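PDB 1W0N: endo-1,4-beta-xylanase D from Paenibacillus polymyxa, which probably binds xylan in a calcium-dependent manner through this family 36 carbohydrate-binding module, which belongs to an enzyme that hydrolyses internal beta-1,4-xylosidic bonds. Local coordinates for residues G28-S31 / A32-D35. Residues are numbered along the deposited sequence; the frame is centred on the assembly and turned at random.
Sequences GKIS and APFD. With CA (calcium ion), chain B.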
# COMPACT_ATOMS: atom_id res chain seq x y z
N GLY A 28 4.28 12.14 -0.16
CA GLY A 28 5.31 12.47 -1.12
C GLY A 28 6.33 11.38 -1.26
O GLY A 28 6.46 10.49 -0.40
N LYS A 29 7.08 11.44 -2.35
CA LYS A 29 8.16 10.52 -2.61
C LYS A 29 9.23 10.62 -1.53
O LYS A 29 9.55 11.70 -1.05
CB LYS A 29 8.81 10.80 -3.96
CG LYS A 29 7.97 10.52 -5.16
CD LYS A 29 8.74 10.77 -6.45
CE LYS A 29 7.92 10.63 -7.70
NZ LYS A 29 8.75 10.66 -8.92
N ILE A 30 9.78 9.46 -1.19
CA ILE A 30 10.86 9.34 -0.23
C ILE A 30 12.01 8.56 -0.85
O ILE A 30 11.84 7.80 -1.81
CB ILE A 30 10.39 8.64 1.07
CG1 ILE A 30 9.89 7.22 0.79
CG2 ILE A 30 9.34 9.50 1.76
CD1 ILE A 30 9.47 6.44 2.02
N SER A 31 13.20 8.75 -0.25
CA SER A 31 14.38 7.98 -0.57
C SER A 31 14.85 7.11 0.58
O SER A 31 15.61 6.16 0.33
CB SER A 31 15.51 8.94 -0.97
OG SER A 31 15.70 9.93 0.01
N ALA A 32 14.41 7.38 1.80
CA ALA A 32 14.72 6.56 2.97
C ALA A 32 13.40 6.22 3.65
O ALA A 32 12.50 7.05 3.73
CB ALA A 32 15.62 7.31 3.94
N PRO A 33 13.27 4.97 4.15
CA PRO A 33 14.27 3.91 4.17
C PRO A 33 14.36 3.08 2.87
O PRO A 33 15.01 2.04 2.86
CB PRO A 33 13.80 3.03 5.33
CG PRO A 33 12.29 3.15 5.29
CD PRO A 33 12.05 4.60 4.89
N PHE A 34 13.73 3.58 1.81
CA PHE A 34 13.84 3.03 0.46
C PHE A 34 13.24 4.10 -0.45
O PHE A 34 12.62 5.05 0.00
CB PHE A 34 13.13 1.67 0.31
CG PHE A 34 11.83 1.58 1.07
CD1 PHE A 34 10.77 2.45 0.78
CD2 PHE A 34 11.67 0.67 2.09
CE1 PHE A 34 9.59 2.40 1.50
CE2 PHE A 34 10.47 0.60 2.80
CZ PHE A 34 9.44 1.48 2.52
N ASP A 35 13.43 3.91 -1.77
CA ASP A 35 12.70 4.73 -2.73
C ASP A 35 11.24 4.29 -2.72
O ASP A 35 10.93 3.11 -2.90
CB ASP A 35 13.32 4.61 -4.11
CG ASP A 35 14.75 5.13 -4.10
OD1 ASP A 35 14.93 6.32 -3.75
OD2 ASP A 35 15.71 4.40 -4.33
CA CA B . 10.19 1.52 -4.44
O HOH W 1 13.24 8.54 -4.21
O HOH W 2 17.09 4.99 -1.69
O HOH W 3 12.49 0.90 -4.85
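I30 reaches into the turn made by A32, P33 and F34, and its CD1 carries the packing. That methyl makes van der Waals contact with the carbonyl O of A32 at 3.5 Å; its apolar neighbours are F34 CE1 at 4.1 Å, met obliquely to the phenyl ring, and P33 CD a little farther off. The torsions account for this reach: CG1 stands between the backbone N and the carbonyl carbon (chi1 61°), and CD1 then extends the chain (chi2 177°). The peptide bond before P33 is cis, and P33 CG sits 4.0 Å above one face of the F34 ring, toward its rim. Replacing I30 with an alanine would probably open a gap beside A32 O and F34 CE1 and weaken the contact with Y123. Y123 of strand 122-130 touches I30, P33 and F34, tying this side to the sheet.

The other side is wet. There one water lies within hydrogen-bonding distance of I30 O (2.9 Å) and D35 OD1, with further acceptors competing for its protons; a second donates to S31 O and, weakly, to D35 OD2. Across the loop itself, D35 CA makes a CH···O contact with I30 O (3.3 Å, 152° at the hydrogen). D35 O binds calcium at 2.3 Å, joined by E16, E18 and D125. The short loop 31-35 thus links antiparallel strands 28-30 and 36-39 and delivers a backbone ligand to the calcium site of this beta-sandwich carbohydrate-binding module.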